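Local coordinates for protein beta-N-acetylhexosaminidase (Arthrobacter aurescens, PDB 3RCN) that probably hydrolyses terminal non-reducing N-acetyl-D-hexosamine residues from N-acetyl-beta-D-hexosaminides, as a glycoside hydrolase of family 20, at residues 157-160 with 161-164; 220-223 with 224-227. One frame throughout, in Å; residues are numbered along the deposited sequence.

How the contacts relate
From the N terminus, the chain passes through a six-stranded mixed sheet before entering the catalytic alpha-beta barrel, where both contacts lie. Contact 1 comes first, within helix 154-166, which links strands 140-146 and 171-178. Contact 2 follows in series, at the turn from the loop after strand 217-218 into helix 223-235, which leads on to strand 239-243. Each contact is local, so neither nests in nor crosses the other, and neither closes a long loop. Their centres are about 16 Å apart, but the loop before helix 223-235 touches helix 154-166 where V157 CG2 lies 3.7 Å from Y221 OH, and the two helices themselves pack together. Both contacts also touch the second subunit.

Contact 1 (157-160 with 161-164); sequences VLRF and IEVM
Helix 154-166, the crossover helix between parallel strands 140-146 and 171-178, brings F160 and M164 together one turn apart as a Met-aromatic pair. Residue 164 is a selenomethionine, and its SE lies 3.5 Å from CE2 of F160. Measured to the ring centroid, SE is 4.6 Å away and 57° off the normal, an oblique approach. With CG of F160 anti to its backbone N (chi1 -179°), the ring reaches along the helix to meet the selenium, and both side chains also touch T143 of strand 140-146. A broad ring and a flexible, polarisable chain suit this buried face.

V157 and I161 form the next apolar pair: CG1 of V157 meets CD1 of I161 at 3.9 Å. I161 continues onto L172 of strand 171-178, while it and L158 also pack against I229 and F232 of helix 223-235. Branched aliphatic residues fill these helix-to-sheet and helix-to-helix seams without bringing in polar groups.

The partly exposed side carries charge. R159 NH2 passes 3.4 Å from CG of E162, but its ion pair with E162 OE1 is long, 4.0 Å, and the guanidinium and carboxylate planes are turned 67° apart. The stronger partner of E162 is R236, whose NE forms a salt bridge with OE2.

Successive i to i+4 backbone bonds hold these rows in place, among them I161 N to V157 O at 2.9 Å. Such an amphipathic helix, its apolar side laid on neighbouring parallel strands, is characteristic of the beta-alpha-beta unit of a TIM barrel.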
loop_
_atom_site.group_PDB
_atom_site.type_symbol
_atom_site.label_atom_id
_atom_site.label_comp_id
_atom_site.label_asym_id
_atom_site.label_seq_id
_atom_site.Cartn_x
_atom_site.Cartn_y
_atom_site.Cartn_z
ATOM N N VAL A 157 -2.056 3.774 -4.647
ATOM C CA VAL A 157 -1.973 4.280 -6.021
ATOM C C VAL A 157 -0.685 3.815 -6.724
ATOM O O VAL A 157 -0.732 3.375 -7.871
ATOM C CB VAL A 157 -2.064 5.840 -6.093
ATOM C CG1 VAL A 157 -1.860 6.334 -7.527
ATOM C CG2 VAL A 157 -3.393 6.358 -5.534
ATOM N N LEU A 158 0.461 3.899 -6.050
ATOM C CA LEU A 158 1.711 3.540 -6.708
ATOM C C LEU A 158 1.716 2.046 -6.966
ATOM O O LEU A 158 2.291 1.576 -7.958
ATOM C CB LEU A 158 2.916 3.931 -5.866
ATOM C CG LEU A 158 2.929 5.387 -5.417
ATOM C CD1 LEU A 158 4.013 5.646 -4.371
ATOM C CD2 LEU A 158 3.089 6.301 -6.639
ATOM N N ARG A 159 1.078 1.298 -6.067
ATOM C CA ARG A 159 1.006 -0.158 -6.231
ATOM C C ARG A 159 0.084 -0.556 -7.370
ATOM O O ARG A 159 0.391 -1.459 -8.152
ATOM C CB ARG A 159 0.568 -0.837 -4.933
ATOM C CG ARG A 159 1.729 -1.165 -4.019
ATOM C CD ARG A 159 2.219 -2.568 -4.282
ATOM N NE ARG A 159 3.439 -2.595 -5.058
ATOM C CZ ARG A 159 3.931 -3.693 -5.616
ATOM N NH1 ARG A 159 3.289 -4.839 -5.482
ATOM N NH2 ARG A 159 5.052 -3.645 -6.327
ATOM N N PHE A 160 -1.054 0.119 -7.461
ATOM C CA PHE A 160 -1.943 -0.042 -8.600
ATOM C C PHE A 160 -1.219 0.278 -9.918
ATOM O O PHE A 160 -1.392 -0.424 -10.917
ATOM C CB PHE A 160 -3.164 0.860 -8.425
ATOM C CG PHE A 160 -4.167 0.761 -9.545
ATOM C CD1 PHE A 160 -5.134 -0.237 -9.541
ATOM C CD2 PHE A 160 -4.147 1.672 -10.599
ATOM C CE1 PHE A 160 -6.051 -0.335 -10.567
ATOM C CE2 PHE A 160 -5.067 1.580 -11.629
ATOM C CZ PHE A 160 -6.021 0.576 -11.611
ATOM N N ILE A 161 -0.397 1.324 -9.912
ATOM C CA ILE A 161 0.351 1.718 -11.107
ATOM C C ILE A 161 1.382 0.654 -11.491
ATOM O O ILE A 161 1.585 0.366 -12.669
ATOM C CB ILE A 161 1.062 3.074 -10.916
ATOM C CG1 ILE A 161 0.049 4.213 -11.002
ATOM C CG2 ILE A 161 2.156 3.253 -11.955
ATOM C CD1 ILE A 161 0.571 5.553 -10.502
ATOM N N GLU A 162 2.015 0.060 -10.485
ATOM C CA GLU A 162 3.007 -0.987 -10.707
ATOM C C GLU A 162 2.373 -2.218 -11.359
ATOM O O GLU A 162 2.942 -2.828 -12.279
ATOM C CB GLU A 162 3.663 -1.362 -9.376
ATOM C CG GLU A 162 4.806 -2.348 -9.506
ATOM C CD GLU A 162 6.122 -1.696 -9.918
ATOM O OE1 GLU A 162 6.896 -1.340 -8.999
ATOM O OE2 GLU A 162 6.390 -1.555 -11.144
ATOM N N VAL A 163 1.187 -2.582 -10.875
ATOM C CA VAL A 163 0.433 -3.685 -11.463
ATOM C C VAL A 163 -0.010 -3.366 -12.896
ATOM O O VAL A 163 -0.052 -4.257 -13.747
ATOM C CB VAL A 163 -0.783 -4.065 -10.601
ATOM C CG1 VAL A 163 -1.600 -5.135 -11.280
ATOM C CG2 VAL A 163 -0.327 -4.541 -9.214
HETATM N N MSE A 164 -0.332 -2.100 -13.163
HETATM C CA MSE A 164 -0.677 -1.675 -14.528
HETATM C C MSE A 164 0.476 -1.875 -15.508
HETATM O O MSE A 164 0.285 -2.381 -16.611
HETATM C CB MSE A 164 -1.071 -0.198 -14.577
HETATM C CG MSE A 164 -2.439 0.148 -14.043
HETATM SE SE MSE A 164 -2.725 2.084 -14.210
HETATM C CE MSE A 164 -2.621 2.364 -16.130
#

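Contact 2 (220-223 with 224-227); sequences FYTQ and DDLR
A capping box opens helix 223-235, with T222 as its N-cap and D225 three residues on. Two reciprocal bonds define it. T222 OG1 accepts from D225 N at 3.0 Å, and D225 OD1 accepts from T222 N, also at 3.0 Å. The second bond is nearly straight at the hydrogen, 172°, although the donor comes to the anti side of OD1 and 33° out of the carboxylate plane. The threonine hydroxyl sits between its backbone N and carbonyl carbon (chi1 64°), which turns it forward, toward the NH of D225. A short hydroxyl side chain suits the N-cap because it can accept from an NH that has no earlier carbonyl of the helix to bind; aspartate suits the third position because its carboxylate reaches back and probably interacts favourably with the positive end of the helix dipole. The other carboxylate oxygen, OD2, makes a salt bridge to R115 of the second subunit, so the cap also belongs to the dimer contact.

Y221, just before the N-cap, and L226, four residues after it, form the accompanying hydrophobic staple. CB of the tyrosine lies 3.6 Å from CD2 of the leucine, and the side chains cross at about a right angle. Y221 OH then hydrogen-bonds M152 O, which satisfies the buried phenol, and the side chain touches helix 154-166 of the same family 20 catalytic barrel.

Farther along the first turn, R227 NH1 forms a salt bridge with D224 OD1 at 3.1 Å, its hydrogen bond weak. Water 1 lies in plane at the guanidinium edge, accepting from NH2 at 3.1 Å and donating to Q223 OE1 at 2.9 Å. Glutamine suits this buried place because OE1 accepts from the water while NE2 donates to Q185 O and E300 OE1.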
loop_
_atom_site.group_PDB
_atom_site.type_symbol
_atom_site.label_atom_id
_atom_site.label_comp_id
_atom_site.label_asym_id
_atom_site.label_seq_id
_atom_site.Cartn_x
_atom_site.Cartn_y
_atom_site.Cartn_z
ATOM N N PHE A 220 -6.536 13.935 0.383
ATOM C CA PHE A 220 -6.150 14.549 -0.876
ATOM C C PHE A 220 -4.676 14.364 -1.176
ATOM O O PHE A 220 -3.883 14.070 -0.288
ATOM C CB PHE A 220 -6.517 16.030 -0.902
ATOM C CG PHE A 220 -5.756 16.857 0.074
ATOM C CD1 PHE A 220 -4.510 17.349 -0.250
ATOM C CD2 PHE A 220 -6.300 17.163 1.313
ATOM C CE1 PHE A 220 -3.804 18.116 0.655
ATOM C CE2 PHE A 220 -5.606 17.931 2.217
ATOM C CZ PHE A 220 -4.356 18.412 1.891
ATOM N N TYR A 221 -4.306 14.549 -2.431
ATOM C CA TYR A 221 -2.902 14.545 -2.775
ATOM C C TYR A 221 -2.354 15.961 -2.741
ATOM O O TYR A 221 -3.027 16.894 -3.146
ATOM C CB TYR A 221 -2.713 13.905 -4.137
ATOM C CG TYR A 221 -3.492 12.614 -4.259
ATOM C CD1 TYR A 221 -3.078 11.461 -3.597
ATOM C CD2 TYR A 221 -4.646 12.549 -5.019
ATOM C CE1 TYR A 221 -3.796 10.274 -3.708
ATOM C CE2 TYR A 221 -5.370 11.374 -5.135
ATOM C CZ TYR A 221 -4.943 10.241 -4.479
ATOM O OH TYR A 221 -5.668 9.075 -4.597
ATOM N N THR A 222 -1.150 16.126 -2.210
ATOM C CA THR A 222 -0.486 17.411 -2.248
ATOM C C THR A 222 0.153 17.454 -3.599
ATOM O O THR A 222 0.123 16.464 -4.332
ATOM C CB THR A 222 0.657 17.496 -1.232
ATOM O OG1 THR A 222 1.657 16.536 -1.585
ATOM C CG2 THR A 222 0.163 17.243 0.191
ATOM N N GLN A 223 0.785 18.575 -3.918
ATOM C CA GLN A 223 1.354 18.725 -5.246
ATOM C C GLN A 223 2.572 17.823 -5.358
ATOM O O GLN A 223 2.822 17.225 -6.405
ATOM C CB GLN A 223 1.679 20.189 -5.543
ATOM C CG GLN A 223 0.488 21.112 -5.297
ATOM C CD GLN A 223 0.317 22.195 -6.369
ATOM O OE1 GLN A 223 1.294 22.710 -6.923
ATOM N NE2 GLN A 223 -0.933 22.537 -6.661
ATOM N N ASP A 224 3.301 17.698 -4.256
ATOM C CA ASP A 224 4.448 16.804 -4.205
ATOM C C ASP A 224 4.046 15.342 -4.354
ATOM O O ASP A 224 4.784 14.545 -4.933
ATOM C CB ASP A 224 5.226 17.018 -2.924
ATOM C CG ASP A 224 6.223 18.141 -3.041
ATOM O OD1 ASP A 224 6.590 18.465 -4.189
ATOM O OD2 ASP A 224 6.645 18.686 -1.992
ATOM N N ASP A 225 2.870 14.998 -3.836
ATOM C CA ASP A 225 2.342 13.647 -3.960
ATOM C C ASP A 225 1.997 13.352 -5.416
ATOM O O ASP A 225 2.281 12.265 -5.929
ATOM C CB ASP A 225 1.091 13.466 -3.092
ATOM C CG ASP A 225 1.381 13.546 -1.596
ATOM O OD1 ASP A 225 0.456 13.957 -0.861
ATOM O OD2 ASP A 225 2.506 13.194 -1.150
ATOM N N LEU A 226 1.372 14.323 -6.078
ATOM C CA LEU A 226 1.004 14.152 -7.472
ATOM C C LEU A 226 2.242 14.080 -8.342
ATOM O O LEU A 226 2.332 13.249 -9.229
ATOM C CB LEU A 226 0.083 15.277 -7.924
ATOM C CG LEU A 226 -1.258 15.240 -7.194
ATOM C CD1 LEU A 226 -2.037 16.521 -7.406
ATOM C CD2 LEU A 226 -2.047 14.052 -7.654
ATOM N N ARG A 227 3.204 14.952 -8.078
ATOM C CA ARG A 227 4.459 14.914 -8.809
ATOM C C ARG A 227 5.015 13.497 -8.747
ATOM O O ARG A 227 5.300 12.890 -9.776
ATOM C CB ARG A 227 5.462 15.893 -8.209
ATOM C CG ARG A 227 5.137 17.343 -8.431
ATOM C CD ARG A 227 6.393 18.222 -8.310
ATOM N NE ARG A 227 6.112 19.624 -8.632
ATOM C CZ ARG A 227 5.655 20.517 -7.754
ATOM N NH1 ARG A 227 5.434 20.157 -6.491
ATOM N NH2 ARG A 227 5.418 21.769 -8.130
HETATM O O HOH W 1 3.943 23.246 -5.782
#